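Local atomic coordinates of 4-hydroxybutyrate CoA-transferase (Porphyromonas gingivalis, PDB entry 3EH7), a protein that probably transfers coenzyme A between acyl-CoA thioesters and small carboxylates such as acetate or 4-hydroxybutyrate. Residues His153-Glu158 and Lys176-Val181; Ser13-Ala18 and Ile180-Tyr185; Cys316-Leu321 and Ile375-Ala380; Glu388-Val393 and Gln400-Ser405. All coordinates share one frame; numbering follows the deposited sequence.

Contact 1: His153-Glu158 and Lys176-Val181; sequences HLVIGE and KLDYIV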
loop_
_atom_site.group_PDB
_atom_site.type_symbol
_atom_site.label_atom_id
_atom_site.label_comp_id
_atom_site.label_asym_id
_atom_site.label_seq_id
_atom_site.Cartn_x
_atom_site.Cartn_y
_atom_site.Cartn_z
ATOM N N HIS A 153 -10.953 21.329 -19.349
ATOM C CA HIS A 153 -10.962 22.270 -20.464
ATOM C C HIS A 153 -12.251 23.096 -20.454
ATOM O O HIS A 153 -12.245 24.309 -20.734
ATOM C CB HIS A 153 -10.876 21.440 -21.748
ATOM C CG HIS A 153 -10.169 22.112 -22.878
ATOM N ND1 HIS A 153 -8.825 22.423 -22.837
ATOM C CD2 HIS A 153 -10.601 22.472 -24.113
ATOM C CE1 HIS A 153 -8.468 22.986 -23.981
ATOM N NE2 HIS A 153 -9.528 23.031 -24.772
ATOM N N LEU A 154 -13.360 22.429 -20.143
ATOM C CA LEU A 154 -14.705 23.037 -20.105
ATOM C C LEU A 154 -15.375 22.669 -18.790
ATOM O O LEU A 154 -15.357 21.504 -18.389
ATOM C CB LEU A 154 -15.567 22.544 -21.284
ATOM C CG LEU A 154 -17.006 23.071 -21.444
ATOM C CD1 LEU A 154 -17.065 24.510 -21.964
ATOM C CD2 LEU A 154 -17.799 22.167 -22.387
ATOM N N VAL A 155 -15.938 23.668 -18.126
ATOM C CA VAL A 155 -16.542 23.499 -16.843
ATOM C C VAL A 155 -17.969 24.014 -16.905
ATOM O O VAL A 155 -18.227 25.186 -17.264
ATOM C CB VAL A 155 -15.747 24.239 -15.724
ATOM C CG1 VAL A 155 -16.405 24.003 -14.357
ATOM C CG2 VAL A 155 -14.286 23.769 -15.699
ATOM N N ILE A 156 -18.894 23.110 -16.591
ATOM C CA ILE A 156 -20.311 23.435 -16.430
ATOM C C ILE A 156 -20.632 23.345 -14.944
ATOM O O ILE A 156 -20.419 22.286 -14.316
ATOM C CB ILE A 156 -21.227 22.450 -17.177
ATOM C CG1 ILE A 156 -20.879 22.442 -18.657
ATOM C CG2 ILE A 156 -22.695 22.795 -16.938
ATOM C CD1 ILE A 156 -21.407 21.218 -19.393
ATOM N N GLY A 157 -21.109 24.455 -14.389
ATOM C CA GLY A 157 -21.520 24.516 -13.002
ATOM C C GLY A 157 -23.030 24.489 -12.915
ATOM O O GLY A 157 -23.699 25.368 -13.450
ATOM N N GLU A 158 -23.562 23.484 -12.225
ATOM C CA GLU A 158 -25.007 23.379 -12.021
ATOM C C GLU A 158 -25.324 23.953 -10.654
ATOM O O GLU A 158 -25.102 23.287 -9.639
ATOM C CB GLU A 158 -25.465 21.917 -12.114
ATOM C CG GLU A 158 -26.968 21.733 -12.020
ATOM C CD GLU A 158 -27.440 20.365 -12.491
ATOM O OE1 GLU A 158 -27.136 19.989 -13.640
ATOM O OE2 GLU A 158 -28.117 19.668 -11.709
ATOM N N LYS A 176 -14.763 30.960 -13.039
ATOM C CA LYS A 176 -14.165 29.773 -13.652
ATOM C C LYS A 176 -15.174 28.922 -14.441
ATOM O O LYS A 176 -14.766 28.000 -15.099
ATOM C CB LYS A 176 -13.516 28.876 -12.596
ATOM C CG LYS A 176 -12.508 29.580 -11.713
ATOM C CD LYS A 176 -11.337 30.115 -12.473
ATOM C CE LYS A 176 -10.420 29.006 -12.926
ATOM N NZ LYS A 176 -9.156 29.658 -13.386
ATOM N N LEU A 177 -16.477 29.205 -14.341
ATOM C CA LEU A 177 -17.499 28.393 -14.985
ATOM C C LEU A 177 -17.744 28.867 -16.404
ATOM O O LEU A 177 -18.089 30.030 -16.606
ATOM C CB LEU A 177 -18.811 28.507 -14.218
ATOM C CG LEU A 177 -18.773 28.191 -12.735
ATOM C CD1 LEU A 177 -20.159 28.374 -12.150
ATOM C CD2 LEU A 177 -18.241 26.811 -12.551
ATOM N N ASP A 178 -17.593 27.978 -17.383
ATOM C CA ASP A 178 -17.858 28.329 -18.779
ATOM C C ASP A 178 -19.354 28.437 -19.024
ATOM O O ASP A 178 -19.812 29.358 -19.709
ATOM C CB ASP A 178 -17.231 27.309 -19.709
ATOM C CG ASP A 178 -15.738 27.223 -19.517
ATOM O OD1 ASP A 178 -15.078 28.226 -19.801
ATOM O OD2 ASP A 178 -15.235 26.204 -19.010
ATOM N N TYR A 179 -20.119 27.523 -18.441
ATOM C CA TYR A 179 -21.569 27.660 -18.437
ATOM C C TYR A 179 -22.136 27.423 -17.071
ATOM O O TYR A 179 -21.576 26.670 -16.276
ATOM C CB TYR A 179 -22.213 26.707 -19.427
ATOM C CG TYR A 179 -21.675 26.882 -20.804
ATOM C CD1 TYR A 179 -22.234 27.818 -21.676
ATOM C CD2 TYR A 179 -20.586 26.127 -21.241
ATOM C CE1 TYR A 179 -21.721 27.991 -22.958
ATOM C CE2 TYR A 179 -20.071 26.293 -22.511
ATOM C CZ TYR A 179 -20.634 27.214 -23.363
ATOM O OH TYR A 179 -20.119 27.361 -24.620
ATOM N N ILE A 180 -23.229 28.122 -16.808
ATOM C CA ILE A 180 -23.970 28.001 -15.560
ATOM C C ILE A 180 -25.397 27.520 -15.862
ATOM O O ILE A 180 -26.119 28.111 -16.663
ATOM C CB ILE A 180 -24.036 29.328 -14.804
ATOM C CG1 ILE A 180 -22.641 29.741 -14.337
ATOM C CG2 ILE A 180 -24.956 29.205 -13.597
ATOM C CD1 ILE A 180 -22.555 31.244 -13.996
ATOM N N VAL A 181 -25.784 26.433 -15.217
ATOM C CA VAL A 181 -27.118 25.904 -15.374
ATOM C C VAL A 181 -27.853 26.042 -14.039
ATOM O O VAL A 181 -27.450 25.429 -13.039
ATOM C CB VAL A 181 -27.027 24.431 -15.808
ATOM C CG1 VAL A 181 -28.416 23.796 -15.794
ATOM C CG2 VAL A 181 -26.367 24.336 -17.187
HETATM O O HOH W 1 -12.714 26.040 -18.172
#

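Contact 2: Ser13-Ala18 and Ile180-Tyr185; sequences SRIVSA and IVMADY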
loop_
_atom_site.group_PDB
_atom_site.type_symbol
_atom_site.label_atom_id
_atom_site.label_comp_id
_atom_site.label_asym_id
_atom_site.label_seq_id
_atom_site.Cartn_x
_atom_site.Cartn_y
_atom_site.Cartn_z
ATOM N N SER A 13 -25.019 36.369 -18.458
ATOM C CA SER A 13 -24.404 36.130 -19.762
ATOM C C SER A 13 -24.019 34.686 -19.985
ATOM O O SER A 13 -24.075 34.216 -21.113
ATOM C CB SER A 13 -23.189 37.053 -19.961
ATOM O OG SER A 13 -22.363 37.108 -18.799
ATOM N N ARG A 14 -23.671 33.977 -18.908
ATOM C CA ARG A 14 -23.229 32.571 -18.986
ATOM C C ARG A 14 -24.282 31.549 -18.533
ATOM O O ARG A 14 -24.022 30.359 -18.559
ATOM C CB ARG A 14 -21.973 32.372 -18.133
ATOM C CG ARG A 14 -20.697 32.907 -18.762
ATOM C CD ARG A 14 -19.531 32.755 -17.802
ATOM N NE ARG A 14 -19.589 33.760 -16.735
ATOM C CZ ARG A 14 -19.226 33.560 -15.467
ATOM N NH1 ARG A 14 -18.774 32.365 -15.072
ATOM N NH2 ARG A 14 -19.334 34.562 -14.584
ATOM N N ILE A 15 -25.454 32.035 -18.123
ATOM C CA ILE A 15 -26.529 31.180 -17.619
ATOM C C ILE A 15 -27.283 30.616 -18.823
ATOM O O ILE A 15 -27.706 31.347 -19.705
ATOM C CB ILE A 15 -27.460 31.936 -16.615
ATOM C CG1 ILE A 15 -26.715 32.176 -15.302
ATOM C CG2 ILE A 15 -28.731 31.147 -16.326
ATOM C CD1 ILE A 15 -27.506 32.949 -14.267
ATOM N N VAL A 16 -27.409 29.298 -18.876
ATOM C CA VAL A 16 -28.056 28.641 -20.020
ATOM C C VAL A 16 -28.877 27.480 -19.491
ATOM O O VAL A 16 -28.781 27.127 -18.324
ATOM C CB VAL A 16 -27.026 28.092 -21.059
ATOM C CG1 VAL A 16 -26.088 29.191 -21.552
ATOM C CG2 VAL A 16 -26.257 26.944 -20.478
ATOM N N SER A 17 -29.685 26.894 -20.362
ATOM C CA SER A 17 -30.432 25.716 -19.987
ATOM C C SER A 17 -29.461 24.538 -19.949
ATOM O O SER A 17 -28.392 24.603 -20.578
ATOM C CB SER A 17 -31.536 25.450 -20.993
ATOM O OG SER A 17 -30.995 24.858 -22.158
ATOM N N ALA A 18 -29.850 23.486 -19.220
ATOM C CA ALA A 18 -29.097 22.223 -19.147
ATOM C C ALA A 18 -28.790 21.658 -20.535
ATOM O O ALA A 18 -27.687 21.172 -20.788
ATOM C CB ALA A 18 -29.874 21.174 -18.324
ATOM N N ILE A 180 -23.229 28.122 -16.808
ATOM C CA ILE A 180 -23.970 28.001 -15.560
ATOM C C ILE A 180 -25.397 27.520 -15.862
ATOM O O ILE A 180 -26.119 28.111 -16.663
ATOM C CB ILE A 180 -24.036 29.328 -14.804
ATOM C CG1 ILE A 180 -22.641 29.741 -14.337
ATOM C CG2 ILE A 180 -24.956 29.205 -13.597
ATOM C CD1 ILE A 180 -22.555 31.244 -13.996
ATOM N N VAL A 181 -25.784 26.433 -15.217
ATOM C CA VAL A 181 -27.118 25.904 -15.374
ATOM C C VAL A 181 -27.853 26.042 -14.039
ATOM O O VAL A 181 -27.450 25.429 -13.039
ATOM C CB VAL A 181 -27.027 24.431 -15.808
ATOM C CG1 VAL A 181 -28.416 23.796 -15.794
ATOM C CG2 VAL A 181 -26.367 24.336 -17.187
HETATM N N MSE A 182 -28.906 26.852 -13.999
HETATM C CA MSE A 182 -29.623 27.036 -12.734
HETATM C C MSE A 182 -30.528 25.832 -12.425
HETATM O O MSE A 182 -31.076 25.194 -13.329
HETATM C CB MSE A 182 -30.425 28.360 -12.719
HETATM C CG MSE A 182 -29.578 29.665 -12.874
HETATM SE SE MSE A 182 -28.073 29.788 -11.673
HETATM C CE MSE A 182 -29.113 29.722 -10.000
ATOM N N ALA A 183 -30.672 25.510 -11.147
ATOM C CA ALA A 183 -31.549 24.409 -10.743
ATOM C C ALA A 183 -32.157 24.604 -9.344
ATOM O O ALA A 183 -31.714 25.443 -8.561
ATOM C CB ALA A 183 -30.806 23.108 -10.825
ATOM N N ASP A 184 -33.180 23.810 -9.041
ATOM C CA ASP A 184 -33.801 23.821 -7.712
ATOM C C ASP A 184 -34.457 22.465 -7.453
ATOM O O ASP A 184 -35.577 22.206 -7.870
ATOM C CB ASP A 184 -34.811 24.975 -7.611
ATOM C CG ASP A 184 -35.391 25.143 -6.198
ATOM O OD1 ASP A 184 -34.877 24.514 -5.244
ATOM O OD2 ASP A 184 -36.376 25.911 -6.061
ATOM N N TYR A 185 -33.739 21.570 -6.803
ATOM C CA TYR A 185 -34.263 20.228 -6.629
ATOM C C TYR A 185 -33.545 19.597 -5.466
ATOM O O TYR A 185 -32.405 19.947 -5.198
ATOM C CB TYR A 185 -34.110 19.373 -7.905
ATOM C CG TYR A 185 -32.682 19.157 -8.364
ATOM C CD1 TYR A 185 -31.814 18.318 -7.654
ATOM C CD2 TYR A 185 -32.192 19.789 -9.498
ATOM C CE1 TYR A 185 -30.503 18.125 -8.053
ATOM C CE2 TYR A 185 -30.870 19.614 -9.905
ATOM C CZ TYR A 185 -30.024 18.783 -9.177
ATOM O OH TYR A 185 -28.707 18.572 -9.565
HETATM O O HOH W 2 -30.314 27.817 -16.134
#

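Contact 3: Cys316-Leu321 and Ile375-Ala380; sequences CIEIDL and IIAEGA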
loop_
_atom_site.group_PDB
_atom_site.type_symbol
_atom_site.label_atom_id
_atom_site.label_comp_id
_atom_site.label_asym_id
_atom_site.label_seq_id
_atom_site.Cartn_x
_atom_site.Cartn_y
_atom_site.Cartn_z
ATOM N N CYS A 316 -16.015 -5.571 2.724
ATOM C CA CYS A 316 -15.494 -6.088 1.459
ATOM C C CYS A 316 -16.388 -7.261 1.004
ATOM O O CYS A 316 -17.324 -7.627 1.709
ATOM C CB CYS A 316 -14.036 -6.486 1.662
ATOM S SG CYS A 316 -13.883 -7.768 2.879
ATOM N N ILE A 317 -16.126 -7.823 -0.166
ATOM C CA ILE A 317 -16.923 -8.929 -0.721
ATOM C C ILE A 317 -16.436 -10.247 -0.152
ATOM O O ILE A 317 -17.235 -11.101 0.242
ATOM C CB ILE A 317 -16.803 -8.999 -2.280
ATOM C CG1 ILE A 317 -17.296 -7.700 -2.905
ATOM C CG2 ILE A 317 -17.539 -10.226 -2.886
ATOM C CD1 ILE A 317 -18.684 -7.242 -2.454
ATOM N N GLU A 318 -15.118 -10.443 -0.133
ATOM C CA GLU A 318 -14.570 -11.682 0.425
ATOM C C GLU A 318 -13.153 -11.475 0.926
ATOM O O GLU A 318 -12.459 -10.523 0.523
ATOM C CB GLU A 318 -14.635 -12.840 -0.586
ATOM C CG GLU A 318 -13.770 -12.639 -1.809
ATOM C CD GLU A 318 -13.881 -13.740 -2.878
ATOM O OE1 GLU A 318 -14.523 -14.796 -2.664
ATOM O OE2 GLU A 318 -13.277 -13.532 -3.954
ATOM N N ILE A 319 -12.756 -12.364 1.827
ATOM C CA ILE A 319 -11.401 -12.429 2.357
ATOM C C ILE A 319 -10.966 -13.886 2.391
ATOM O O ILE A 319 -11.746 -14.785 2.776
ATOM C CB ILE A 319 -11.268 -11.746 3.730
ATOM C CG1 ILE A 319 -9.849 -11.932 4.279
ATOM C CG2 ILE A 319 -12.205 -12.332 4.737
ATOM C CD1 ILE A 319 -9.486 -10.980 5.349
ATOM N N ASP A 320 -9.761 -14.148 1.900
ATOM C CA ASP A 320 -9.282 -15.512 1.862
ATOM C C ASP A 320 -8.567 -15.849 3.155
ATOM O O ASP A 320 -8.359 -14.987 4.004
ATOM C CB ASP A 320 -8.489 -15.850 0.593
ATOM C CG ASP A 320 -7.080 -15.282 0.564
ATOM O OD1 ASP A 320 -6.600 -14.713 1.560
ATOM O OD2 ASP A 320 -6.455 -15.411 -0.512
ATOM N N LEU A 321 -8.216 -17.108 3.305
ATOM C CA LEU A 321 -7.624 -17.590 4.560
ATOM C C LEU A 321 -6.241 -17.004 4.875
ATOM O O LEU A 321 -5.743 -17.186 5.990
ATOM C CB LEU A 321 -7.580 -19.120 4.567
ATOM C CG LEU A 321 -8.945 -19.792 4.732
ATOM C CD1 LEU A 321 -8.830 -21.296 4.688
ATOM C CD2 LEU A 321 -9.646 -19.335 6.010
ATOM N N ILE A 375 -9.923 -19.608 -1.218
ATOM C CA ILE A 375 -9.234 -18.971 -2.341
ATOM C C ILE A 375 -10.167 -17.899 -2.879
ATOM O O ILE A 375 -11.374 -18.106 -2.968
ATOM C CB ILE A 375 -8.898 -19.976 -3.488
ATOM C CG1 ILE A 375 -7.861 -20.987 -3.043
ATOM C CG2 ILE A 375 -8.328 -19.254 -4.716
ATOM C CD1 ILE A 375 -7.998 -22.284 -3.786
ATOM N N ILE A 376 -9.626 -16.744 -3.224
ATOM C CA ILE A 376 -10.468 -15.690 -3.786
ATOM C C ILE A 376 -11.113 -16.166 -5.083
ATOM O O ILE A 376 -10.672 -17.135 -5.685
ATOM C CB ILE A 376 -9.696 -14.363 -4.028
ATOM C CG1 ILE A 376 -8.624 -14.522 -5.135
ATOM C CG2 ILE A 376 -9.095 -13.833 -2.694
ATOM C CD1 ILE A 376 -7.835 -13.189 -5.439
ATOM N N ALA A 377 -12.148 -15.472 -5.521
ATOM C CA ALA A 377 -12.820 -15.862 -6.744
ATOM C C ALA A 377 -11.886 -15.672 -7.950
ATOM O O ALA A 377 -11.003 -14.824 -7.952
ATOM C CB ALA A 377 -14.123 -15.081 -6.921
ATOM N N GLU A 378 -12.080 -16.515 -8.958
ATOM C CA GLU A 378 -11.311 -16.501 -10.190
ATOM C C GLU A 378 -11.296 -15.109 -10.802
ATOM O O GLU A 378 -12.337 -14.556 -11.055
ATOM C CB GLU A 378 -12.000 -17.452 -11.161
ATOM C CG GLU A 378 -11.382 -17.552 -12.497
ATOM C CD GLU A 378 -10.312 -18.586 -12.519
ATOM O OE1 GLU A 378 -9.712 -18.841 -11.444
ATOM O OE2 GLU A 378 -10.083 -19.134 -13.620
ATOM N N GLY A 379 -10.117 -14.540 -11.012
ATOM C CA GLY A 379 -10.001 -13.219 -11.605
ATOM C C GLY A 379 -10.313 -12.050 -10.689
ATOM O O GLY A 379 -10.262 -10.899 -11.127
ATOM N N ALA A 380 -10.625 -12.303 -9.417
ATOM C CA ALA A 380 -10.945 -11.221 -8.516
ATOM C C ALA A 380 -9.725 -10.306 -8.298
ATOM O O ALA A 380 -8.582 -10.768 -8.321
ATOM C CB ALA A 380 -11.459 -11.753 -7.186
HETATM O O HOH W 3 -14.225 -17.222 -3.529
HETATM O O HOH W 4 -6.760 -16.805 -2.619
#

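Contact 4: Glu388-Val393 and Gln400-Ser405; sequences EVDYVV and QLKGKS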
loop_
_atom_site.group_PDB
_atom_site.type_symbol
_atom_site.label_atom_id
_atom_site.label_comp_id
_atom_site.label_asym_id
_atom_site.label_seq_id
_atom_site.Cartn_x
_atom_site.Cartn_y
_atom_site.Cartn_z
ATOM N N GLU A 388 -1.152 -6.179 4.786
ATOM C CA GLU A 388 -1.633 -4.992 5.500
ATOM C C GLU A 388 -2.942 -5.116 6.274
ATOM O O GLU A 388 -3.283 -4.232 7.063
ATOM C CB GLU A 388 -1.679 -3.778 4.578
ATOM C CG GLU A 388 -2.427 -3.952 3.299
ATOM C CD GLU A 388 -2.136 -2.855 2.333
ATOM O OE1 GLU A 388 -1.606 -1.823 2.821
ATOM O OE2 GLU A 388 -2.483 -3.008 1.116
ATOM N N VAL A 389 -3.662 -6.216 6.089
ATOM C CA VAL A 389 -4.947 -6.386 6.778
ATOM C C VAL A 389 -4.673 -6.423 8.287
ATOM O O VAL A 389 -3.630 -6.935 8.696
ATOM C CB VAL A 389 -5.646 -7.651 6.249
ATOM C CG1 VAL A 389 -4.740 -8.897 6.486
ATOM C CG2 VAL A 389 -7.047 -7.817 6.886
ATOM N N ASP A 390 -5.575 -5.871 9.109
ATOM C CA ASP A 390 -5.362 -5.747 10.544
ATOM C C ASP A 390 -6.445 -6.603 11.246
ATOM O O ASP A 390 -6.272 -7.817 11.350
ATOM C CB ASP A 390 -5.416 -4.248 10.870
ATOM C CG ASP A 390 -5.090 -3.919 12.293
ATOM O OD1 ASP A 390 -4.694 -4.839 13.033
ATOM O OD2 ASP A 390 -5.201 -2.695 12.635
ATOM N N TYR A 391 -7.574 -6.005 11.639
ATOM C CA TYR A 391 -8.727 -6.718 12.194
ATOM C C TYR A 391 -9.742 -7.115 11.148
ATOM O O TYR A 391 -10.023 -6.372 10.174
ATOM C CB TYR A 391 -9.472 -5.845 13.202
ATOM C CG TYR A 391 -8.726 -5.514 14.463
ATOM C CD1 TYR A 391 -7.950 -4.360 14.540
ATOM C CD2 TYR A 391 -8.831 -6.318 15.595
ATOM C CE1 TYR A 391 -7.260 -4.025 15.704
ATOM C CE2 TYR A 391 -8.155 -5.994 16.786
ATOM C CZ TYR A 391 -7.377 -4.844 16.817
ATOM O OH TYR A 391 -6.709 -4.488 17.925
ATOM N N VAL A 392 -10.332 -8.280 11.361
ATOM C CA VAL A 392 -11.466 -8.720 10.574
ATOM C C VAL A 392 -12.577 -9.038 11.546
ATOM O O VAL A 392 -12.341 -9.690 12.562
ATOM C CB VAL A 392 -11.125 -9.959 9.718
ATOM C CG1 VAL A 392 -12.380 -10.497 9.013
ATOM C CG2 VAL A 392 -10.003 -9.625 8.705
ATOM N N VAL A 393 -13.782 -8.556 11.260
ATOM C CA VAL A 393 -14.912 -8.708 12.185
ATOM C C VAL A 393 -16.151 -9.242 11.482
ATOM O O VAL A 393 -16.571 -8.700 10.442
ATOM C CB VAL A 393 -15.283 -7.358 12.857
ATOM C CG1 VAL A 393 -16.469 -7.536 13.777
ATOM C CG2 VAL A 393 -14.084 -6.758 13.628
ATOM N N GLN A 400 -7.555 -10.621 14.790
ATOM C CA GLN A 400 -6.466 -9.714 14.393
ATOM C C GLN A 400 -5.383 -10.520 13.676
ATOM O O GLN A 400 -4.831 -11.463 14.237
ATOM C CB GLN A 400 -5.886 -8.908 15.570
ATOM C CG GLN A 400 -4.834 -7.799 15.114
ATOM C CD GLN A 400 -4.373 -6.868 16.266
ATOM O OE1 GLN A 400 -4.377 -7.276 17.436
ATOM N NE2 GLN A 400 -3.973 -5.607 15.928
ATOM N N LEU A 401 -5.109 -10.166 12.422
ATOM C CA LEU A 401 -4.243 -10.984 11.560
ATOM C C LEU A 401 -2.795 -10.543 11.561
ATOM O O LEU A 401 -1.915 -11.315 11.199
ATOM C CB LEU A 401 -4.765 -10.965 10.126
ATOM C CG LEU A 401 -6.215 -11.399 9.910
ATOM C CD1 LEU A 401 -6.509 -11.419 8.405
ATOM C CD2 LEU A 401 -6.508 -12.787 10.522
ATOM N N LYS A 402 -2.551 -9.293 11.941
ATOM C CA LYS A 402 -1.186 -8.747 11.915
ATOM C C LYS A 402 -0.299 -9.493 12.875
ATOM O O LYS A 402 -0.636 -9.599 14.036
ATOM C CB LYS A 402 -1.170 -7.258 12.278
ATOM C CG LYS A 402 -1.631 -6.368 11.156
ATOM C CD LYS A 402 -0.996 -4.946 11.251
ATOM C CE LYS A 402 -0.707 -4.395 9.868
ATOM N NZ LYS A 402 -0.472 -2.921 9.860
ATOM N N GLY A 403 0.820 -10.020 12.387
ATOM C CA GLY A 403 1.750 -10.776 13.225
ATOM C C GLY A 403 1.450 -12.265 13.258
ATOM O O GLY A 403 2.258 -13.043 13.805
ATOM N N LYS A 404 0.306 -12.694 12.692
ATOM C CA LYS A 404 -0.016 -14.121 12.671
ATOM C C LYS A 404 0.581 -14.789 11.440
ATOM O O LYS A 404 0.643 -14.201 10.326
ATOM C CB LYS A 404 -1.522 -14.371 12.749
ATOM C CG LYS A 404 -2.152 -14.005 14.119
ATOM C CD LYS A 404 -3.639 -14.386 14.164
ATOM C CE LYS A 404 -4.254 -14.353 15.590
ATOM N NZ LYS A 404 -4.161 -13.022 16.254
ATOM N N SER A 405 1.011 -16.035 11.641
ATOM C CA SER A 405 1.453 -16.891 10.541
ATOM C C SER A 405 0.264 -17.262 9.680
ATOM O O SER A 405 -0.886 -17.008 10.065
ATOM C CB SER A 405 2.082 -18.176 11.073
ATOM O OG SER A 405 1.097 -18.980 11.704
HETATM O O HOH W 5 -2.017 -2.176 7.935
HETATM O O HOH W 6 -4.680 -2.891 17.556
#

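Contact 1: His153-Glu158 and Lys176-Val181
Val155 and Asp178 meet at the start of a parallel strand pair in the N-terminal, Rossmann-like domain, where 179-181 runs beside 154-158 with the two directions 23° apart. The aspartate acts as a clasp. Asp178 CB rests against Val155 O and the Leu154 methyl CD1, the latter 3.6 Å away. CG stands near the amide of Val155, turned there by a chi1 of -59° that puts it beside its own backbone N. At the tip, Asp178 OD2 takes the Val155 N-H through its anti lone pair at 2.8 Å, and a water bridges the same oxygen to His153 O. Val155 O in turn accepts from both Asp178 N and Tyr179 N, so the N-H and the C=O of Val155 are both held, by side chain and by backbone respectively. Regular parallel pairing follows: Gly157 N donates to Tyr179 O, and Val181 N to Gly157 O, each at 2.9 Å. Beneath Gly157 CA lies Leu177, whose CD2 also meets Val155 CG1. On the other face Ile156 CG2 touches Val181 CG2, beside helix 18-22, while the Tyr179 ring stacks on His24. Leu154 CD1 reaches that ring at its edge, 3.5 Å from Tyr179 CE2.

Contact 2: Ser13-Ala18 and Ile180-Tyr185
Ile15 and Ile180 pair where the short, weakly bonded strand 15-16 adds an outermost parallel strand to the six-stranded sheet of the N-terminal domain. Two backbone bonds hold the pair, one given by the N of Ile180 and one received by its O, both on the edge facing 15-16. Ile180 N donates to Arg14 O at 2.9 Å, whereas Val16 N reaches Ile180 O at 2.8 Å. Beyond this point the segments part. A water takes over, donating to Val16 O and accepting from Met182 N at 2.7 Å, so that both polar groups are satisfied although they do not meet.

The apolar contacts fall on two faces. Ile15 and Ile180 share one of them, where Ile15 CG1 lies 3.9 Å from Ile180 CG2 and Ile15 turns its CG2 to Met182 CG. Met182, present as selenomethionine, is bent at chi2 and chi3, which brings SE round to within 4.1 Å of Ile15 CD1. On the opposite face Val181 points CG1 at Ala18, reaching its N at 3.7 Å as well as its CB, and turns CG2 to Ser17 O. Here the chain enters helix 18-22, and Ser17 is the N-cap, its OG accepting from Glu20 N.

A charged group completes the account. Arg14 folds at chi3 and gives NH1 to the carbonyl oxygens of Ile174 and Leu177, fixing the guanidinium. Over the rim of one of its faces sits the methyl Ile180 CD1, 4.1 Å from Arg14 NH1.

Contact 3: Cys316-Leu321 and Ile375-Ala380
Asp320 and Ile375 are the residues whose CA atoms come nearest, with 5.4 Å between Asp320 CA and Ile375 CA. Strand 318-320 is extended, while 375-380 is an irregular loop that ends in a type II turn from Ala377 to Ala380. Gly379 takes the positive phi of 77° in that turn, and Ala380 N closes it on Ala377 O. With the backbones this far apart, two acidic side chains and two waters span the gap.

Glu318 carries the direct link. Its CG lies between the backbone N and the carbonyl carbon (chi1 65°), and from there the extended chain reaches across to the loop. Ala377 N donates to Glu318 OE2 at 2.7 Å, meeting the oxygen on its syn side but 25° out of the carboxylate plane. Glu318 OE2 also lies 3.5 Å from Ala377 CB. Its partner OE1 receives a water that also donates to Ile375 O, so both oxygens of the carboxylate accept a bond.

The strand belongs to a small four-stranded mixed sheet of the C-terminal domain, between 372-373 and 325-326, and a classic beta bulge sets both Ile317 and Glu318 opposite Val326. Further along it, Asp320 sends OD1 to the backbone N atoms of Met322 and Gln324, in the turn that follows. Its OD2 accepts from a water that itself receives Ile376 N at 2.9 Å. Against this carboxylate lies a methyl, Ile376 CG2, 3.8 Å from Asp320 OD2. The loop also faces the dimer interface: Ala380 O accepts from Gln324 NE2 of the second subunit, whose Glu378 packs on Ile375.

Contact 4: Glu388-Val393 and Gln400-Ser405
Tyr391 and Gln400 face each other as a non-hydrogen-bonded pair of the beta hairpin 391-394/397-400, which forms one edge of the nine-stranded sheet. The glutamine lies over the ring: its CG sits above the centre of the Tyr391 ring, 4.2 Å from the centroid, as a CH-pi contact. CG is anti to the backbone N (chi1 -173°) and the chain stays extended, which carries the amide on toward the phenol end, stacked at 18° to the ring plane. There Gln400 NE2 donates to the syn lone pair of Asp390 OD1 at 3.1 Å. Beside this, Leu401 N gives a nearly straight 2.8 Å bond to Asp390 O.

Next to the pair, Leu401 CD1 presses on Val389 CG1 at 3.6 Å and on Val392 CG2. Lys402 runs along the other segment, its CG 3.2 Å from Val389 O, and its NZ shares a water with Glu388 O and forms a salt bridge with Glu108 of the second subunit.

Further out, Ser356 N holds Asp390 OD2, fixing the carboxylate that receives the glutamine. Arg409 and Leu413 of helix 406-414 cover Leu401, and Ser405 is the N-cap of that helix. Between hairpin and helix, a type II turn from Leu401 to Lys404 doubles the chain back, and Lys404 NZ donates to Gln400 O at 2.6 Å, in the carbonyl plane.

How the contacts relate
From the N terminus, 13-18 opens contact 2, which closes only at 180-185 after most of the N-terminal domain has been laid down. Contact 1 opens late within that long loop and ends on the same strand, so Ile180 and Val181 serve both: strand 179-183 is flanked by 154-160 and 15-16 in one sheet. Glu158 OE2 and Tyr185 OH, 2.5 Å apart, join the two contacts. Contacts 3 and 4 follow in series in the C-terminal domain, across the chain's centre; the nearest atoms of contacts 2 and 3 are about 29 Å apart. There Ile319 CD1 packs on Val392 CG2 at 3.7 Å, tying the small mixed sheet to the hairpin edge of the large one, and both contacts touch the second subunit.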